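Local coordinates for protein putative branched-chain amino acid ABC transporter (Rhodospirillum rubrum ATCC 11170, PDB 3HUT) that probably binds branched-chain amino acids or related ligands as the extracellular receptor of an ABC transporter, at residues 51-56 / 77-82; 126-131 / 160-165. All coordinates share one frame; numbering follows the deposited sequence.

Contact 1 of 2, residues 51-56 / 77-82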
loop_
_atom_site.group_PDB
_atom_site.type_symbol
_atom_site.label_atom_id
_atom_site.label_comp_id
_atom_site.label_asym_id
_atom_site.label_seq_id
_atom_site.Cartn_x
_atom_site.Cartn_y
_atom_site.Cartn_z
ATOM N N ALA A 51 -9.000 -6.568 -19.080
ATOM C CA ALA A 51 -8.144 -7.356 -19.963
ATOM C C ALA A 51 -7.224 -8.209 -19.095
ATOM O O ALA A 51 -6.554 -7.692 -18.195
ATOM C CB ALA A 51 -7.322 -6.441 -20.869
ATOM N N ASP A 52 -7.206 -9.513 -19.357
ATOM C CA ASP A 52 -6.368 -10.442 -18.601
ATOM C C ASP A 52 -4.905 -10.324 -19.028
ATOM O O ASP A 52 -4.517 -10.799 -20.094
ATOM C CB ASP A 52 -6.859 -11.879 -18.817
ATOM C CG ASP A 52 -6.085 -12.900 -17.996
ATOM O OD1 ASP A 52 -5.195 -12.510 -17.206
ATOM O OD2 ASP A 52 -6.377 -14.103 -18.144
ATOM N N SER A 53 -4.093 -9.693 -18.188
ATOM C CA SER A 53 -2.679 -9.516 -18.488
ATOM C C SER A 53 -1.849 -10.762 -18.171
ATOM O O SER A 53 -0.711 -10.885 -18.624
ATOM C CB SER A 53 -2.117 -8.346 -17.685
ATOM O OG SER A 53 -1.995 -8.707 -16.318
ATOM N N ARG A 54 -2.419 -11.669 -17.381
ATOM C CA ARG A 54 -1.737 -12.899 -16.975
ATOM C C ARG A 54 -0.442 -12.598 -16.224
ATOM O O ARG A 54 0.393 -13.485 -16.034
ATOM C CB ARG A 54 -1.411 -13.765 -18.196
ATOM C CG ARG A 54 -2.609 -14.114 -19.061
ATOM C CD ARG A 54 -2.388 -15.441 -19.774
ATOM N NE ARG A 54 -1.143 -15.462 -20.537
ATOM C CZ ARG A 54 -0.951 -14.798 -21.668
ATOM N NH1 ARG A 54 -1.929 -14.058 -22.171
ATOM N NH2 ARG A 54 0.214 -14.874 -22.296
ATOM N N ASP A 55 -0.292 -11.353 -15.781
ATOM C CA ASP A 55 0.917 -10.919 -15.084
ATOM C C ASP A 55 2.109 -11.233 -15.979
ATOM O O ASP A 55 3.169 -11.652 -15.513
ATOM C CB ASP A 55 1.071 -11.627 -13.734
ATOM C CG ASP A 55 2.130 -10.970 -12.857
ATOM O OD1 ASP A 55 2.185 -9.723 -12.849
ATOM O OD2 ASP A 55 2.893 -11.684 -12.168
ATOM N N ASP A 56 1.907 -11.030 -17.277
ATOM C CA ASP A 56 2.936 -11.284 -18.282
ATOM C C ASP A 56 3.274 -9.985 -19.008
ATOM O O ASP A 56 2.398 -9.338 -19.579
ATOM C CB ASP A 56 2.420 -12.334 -19.273
ATOM C CG ASP A 56 3.428 -12.669 -20.349
ATOM O OD1 ASP A 56 3.569 -11.883 -21.310
ATOM O OD2 ASP A 56 4.088 -13.720 -20.223
ATOM N N LEU A 77 -6.675 1.601 -15.685
ATOM C CA LEU A 77 -6.412 1.216 -14.302
ATOM C C LEU A 77 -5.392 0.149 -14.587
ATOM O O LEU A 77 -5.628 -0.747 -15.398
ATOM C CB LEU A 77 -7.666 0.660 -13.663
ATOM C CG LEU A 77 -8.529 1.866 -13.318
ATOM C CD1 LEU A 77 -9.953 1.439 -13.112
ATOM C CD2 LEU A 77 -7.943 2.543 -12.077
ATOM N N GLY A 78 -4.262 0.191 -13.905
ATOM C CA GLY A 78 -3.243 -0.725 -14.346
ATOM C C GLY A 78 -2.293 -1.645 -13.661
ATOM O O GLY A 78 -1.218 -1.287 -13.223
ATOM N N ASP A 79 -2.667 -2.900 -13.729
ATOM C CA ASP A 79 -1.875 -3.984 -13.217
ATOM C C ASP A 79 -1.248 -4.089 -11.865
ATOM O O ASP A 79 -0.786 -3.151 -11.239
ATOM C CB ASP A 79 -0.842 -4.366 -14.272
ATOM C CG ASP A 79 -1.216 -5.662 -14.993
ATOM O OD1 ASP A 79 -1.381 -6.676 -14.282
ATOM O OD2 ASP A 79 -1.351 -5.685 -16.245
ATOM N N PHE A 80 -1.281 -5.335 -11.455
ATOM C CA PHE A 80 -0.815 -5.816 -10.195
ATOM C C PHE A 80 0.665 -5.646 -9.846
ATOM O O PHE A 80 1.006 -4.971 -8.875
ATOM C CB PHE A 80 -1.199 -7.275 -10.143
ATOM C CG PHE A 80 -0.738 -7.935 -8.949
ATOM C CD1 PHE A 80 -1.280 -7.584 -7.733
ATOM C CD2 PHE A 80 0.300 -8.850 -9.010
ATOM C CE1 PHE A 80 -0.796 -8.126 -6.574
ATOM C CE2 PHE A 80 0.797 -9.403 -7.859
ATOM C CZ PHE A 80 0.251 -9.040 -6.633
ATOM N N SER A 81 1.542 -6.276 -10.619
ATOM C CA SER A 81 2.972 -6.201 -10.337
ATOM C C SER A 81 3.633 -4.949 -10.886
ATOM O O SER A 81 3.164 -4.358 -11.859
ATOM C CB SER A 81 3.698 -7.421 -10.903
ATOM O OG SER A 81 3.703 -7.385 -12.319
ATOM N N SER A 82 4.736 -4.557 -10.260
ATOM C CA SER A 82 5.476 -3.390 -10.708
ATOM C C SER A 82 6.070 -3.675 -12.085
ATOM O O SER A 82 5.991 -2.843 -12.990
ATOM C CB SER A 82 6.591 -3.056 -9.710
ATOM O OG SER A 82 6.053 -2.442 -8.549
HETATM O O HOH W 1 0.528 -7.785 -12.747
#

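Contact 2 of 2, residues 126-131 / 160-165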
loop_
_atom_site.group_PDB
_atom_site.type_symbol
_atom_site.label_atom_id
_atom_site.label_comp_id
_atom_site.label_asym_id
_atom_site.label_seq_id
_atom_site.Cartn_x
_atom_site.Cartn_y
_atom_site.Cartn_z
ATOM N N GLU A 126 6.941 4.231 4.872
ATOM C CA GLU A 126 6.671 4.054 6.298
ATOM C C GLU A 126 7.872 4.373 7.184
ATOM O O GLU A 126 7.706 4.653 8.369
ATOM C CB GLU A 126 6.188 2.629 6.594
ATOM C CG GLU A 126 7.198 1.545 6.286
ATOM C CD GLU A 126 6.730 0.173 6.738
ATOM O OE1 GLU A 126 5.578 0.062 7.210
ATOM O OE2 GLU A 126 7.511 -0.792 6.616
ATOM N N GLY A 127 9.071 4.339 6.609
ATOM C CA GLY A 127 10.267 4.625 7.387
ATOM C C GLY A 127 10.217 5.962 8.108
ATOM O O GLY A 127 10.232 6.007 9.336
ATOM N N PRO A 128 10.176 7.079 7.367
ATOM C CA PRO A 128 10.121 8.408 7.980
ATOM C C PRO A 128 8.877 8.575 8.854
ATOM O O PRO A 128 8.919 9.234 9.890
ATOM C CB PRO A 128 10.110 9.341 6.774
ATOM C CG PRO A 128 10.908 8.580 5.754
ATOM C CD PRO A 128 10.371 7.179 5.909
ATOM N N ASN A 129 7.767 7.982 8.429
ATOM C CA ASN A 129 6.528 8.074 9.193
ATOM C C ASN A 129 6.719 7.505 10.597
ATOM O O ASN A 129 6.338 8.126 11.593
ATOM C CB ASN A 129 5.406 7.310 8.479
ATOM C CG ASN A 129 4.091 7.341 9.247
ATOM O OD1 ASN A 129 3.845 6.511 10.128
ATOM N ND2 ASN A 129 3.244 8.312 8.924
ATOM N N ASN A 130 7.333 6.329 10.675
ATOM C CA ASN A 130 7.544 5.686 11.961
ATOM C C ASN A 130 8.662 6.311 12.774
ATOM O O ASN A 130 8.634 6.281 14.007
ATOM C CB ASN A 130 7.780 4.191 11.758
ATOM C CG ASN A 130 6.562 3.502 11.193
ATOM O OD1 ASN A 130 5.439 3.983 11.371
ATOM N ND2 ASN A 130 6.762 2.375 10.514
ATOM N N ALA A 131 9.650 6.885 12.101
ATOM C CA ALA A 131 10.727 7.531 12.843
ATOM C C ALA A 131 10.123 8.754 13.537
ATOM O O ALA A 131 10.374 8.994 14.718
ATOM C CB ALA A 131 11.851 7.946 11.904
ATOM N N ARG A 160 16.077 4.933 9.623
ATOM C CA ARG A 160 17.286 5.377 10.310
ATOM C C ARG A 160 17.627 6.825 9.958
ATOM O O ARG A 160 17.897 7.643 10.841
ATOM C CB ARG A 160 18.467 4.457 9.974
ATOM C CG ARG A 160 18.338 3.036 10.539
ATOM C CD ARG A 160 19.646 2.263 10.392
ATOM N NE ARG A 160 20.018 2.129 8.990
ATOM C CZ ARG A 160 19.746 1.067 8.241
ATOM N NH1 ARG A 160 19.106 0.027 8.765
ATOM N NH2 ARG A 160 20.090 1.058 6.960
ATOM N N LYS A 161 17.592 7.149 8.670
ATOM C CA LYS A 161 17.904 8.502 8.228
ATOM C C LYS A 161 16.962 9.528 8.857
ATOM O O LYS A 161 17.401 10.573 9.333
ATOM C CB LYS A 161 17.822 8.590 6.702
ATOM C CG LYS A 161 18.341 9.898 6.134
ATOM C CD LYS A 161 18.307 9.897 4.614
ATOM C CE LYS A 161 18.878 11.191 4.054
ATOM N NZ LYS A 161 18.880 11.205 2.566
ATOM N N ALA A 162 15.667 9.224 8.862
ATOM C CA ALA A 162 14.672 10.133 9.430
ATOM C C ALA A 162 14.841 10.303 10.936
ATOM O O ALA A 162 14.679 11.403 11.473
ATOM C CB ALA A 162 13.267 9.627 9.124
ATOM N N PHE A 163 15.158 9.208 11.617
ATOM C CA PHE A 163 15.332 9.242 13.064
ATOM C C PHE A 163 16.533 10.115 13.443
ATOM O O PHE A 163 16.433 10.980 14.313
ATOM C CB PHE A 163 15.525 7.814 13.588
ATOM C CG PHE A 163 15.314 7.667 15.069
ATOM C CD1 PHE A 163 14.053 7.852 15.631
ATOM C CD2 PHE A 163 16.371 7.304 15.898
ATOM C CE1 PHE A 163 13.848 7.676 17.002
ATOM C CE2 PHE A 163 16.176 7.126 17.270
ATOM C CZ PHE A 163 14.911 7.312 17.820
ATOM N N GLU A 164 17.663 9.891 12.780
ATOM C CA GLU A 164 18.875 10.657 13.054
ATOM C C GLU A 164 18.702 12.127 12.661
ATOM O O GLU A 164 19.295 13.015 13.271
ATOM C CB GLU A 164 20.066 10.031 12.311
ATOM C CG GLU A 164 20.306 8.564 12.675
ATOM C CD GLU A 164 21.448 7.923 11.896
ATOM O OE1 GLU A 164 21.695 8.338 10.744
ATOM O OE2 GLU A 164 22.087 6.990 12.430
ATOM N N LEU A 165 17.890 12.382 11.641
ATOM C CA LEU A 165 17.639 13.753 11.204
ATOM C C LEU A 165 16.931 14.506 12.323
ATOM O O LEU A 165 17.099 15.713 12.472
ATOM C CB LEU A 165 16.755 13.770 9.953
ATOM C CG LEU A 165 16.283 15.156 9.482
ATOM C CD1 LEU A 165 17.484 16.006 9.102
ATOM C CD2 LEU A 165 15.337 15.006 8.295
#

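Contact 1 of 2, residues 51-56 / 77-82
Ser-53 and Ser-81 both hold OG between their own backbone N and carbonyl carbon (chi1 73° and 69°), while Asp-55 swings its carboxylate opposite its backbone N (chi1 -167°). These torsions aim each hydroxyl at an aspartate across the contact. Ser-53 OG donates over 2.9 Å to Asp-79 OD1 on its syn lone pair, and Ser-81 OG donates over 2.8 Å to the syn lone pair of Asp-55 OD1. Serine suits both places, since its hydroxyl gives and takes: Ser-53 OG also accepts from Asp-55 N in an ST turn, and Ser-81 OG N-caps helix 82-95 by accepting from Val-84 N. Asp-79 OD1 has a further donor, Phe-80 N at 3.1 Å, on its anti lone pair. A water joins the two pairs, donating to Asp-55 OD1 (2.6 Å) and Asp-79 OD1 (2.7 Å) and accepting from Ser-81 N (2.8 Å). With the carboxylates 4.9 Å apart between Asp-55 OD1 and Asp-79 OD1, its two hydrogens probably ease their repulsion. An alanine in place of Asp-79 removes the shared acceptor and would probably leave Ser-53 OG and Phe-80 N without it and the water with two of its three partners. The contact lies where strands 46-52 and 73-78 end, on either side of strand 5-11, with helix 82-95 against Asp-55 and Asp-79.

Contact 2 of 2, residues 126-131 / 160-165
Ala-131, which packs on Ala-162 and Phe-163, follows directly on the shortest polar bond of the two segments, the helical Asn-130 N to Glu-126 O at 2.9 Å; no hydrogen bond crosses between the helices. The motif is a helix pair on an alpha/beta sheet: helix 150-165 is the connection of the beta-alpha-beta crossover from strand 141-147 to strand 169-176, and helix 126-136 runs beside it. Their short segments point much the same way, 34° apart, with axes approaching to 7.9 Å. So close an approach calls for small residues, and alanine supplies them. The methyls of Ala-131 and Ala-162 meet tip to tip, CB to CB at 3.5 Å. Ala-162 CB also lies over the backbone of Pro-128, 3.6 Å from its CA, and the proline, near the start of its helix where no earlier carbonyl need be served, adds its own CB beside that methyl. One residue further along the same helix as Ala-162, Phe-163 N lies 3.6 Å from Ala-131 CB. Phe-163 holds CG opposite its backbone N (chi1 -163°), which carries the large ring past the alanines instead of between the helices, toward Val-142 of the sheet. The ring still turns an edge to helix 126-136: Ala-131 O lies near the ring plane, 4.0 Å from Phe-163 CD1.

In the fold
Contact 1 closes before contact 2 opens along the chain, and the two lie on opposite sides of its centre, their own centres 33 Å apart and their nearest atoms about 15 Å apart. They share no sheet. Residues 51-56 and 77-82 continue strands of the five-stranded parallel sheet, whereas the helices of 126-131 and 160-165 pack against the mixed sheet that includes strands 141-147 and 169-176. This matches the two-lobed architecture of periplasmic binding proteins, in which ligand is held between the lobes. Contact 1 thus orders polar turns at the strand ends of one lobe, and contact 2 joins neighbouring helices within the other.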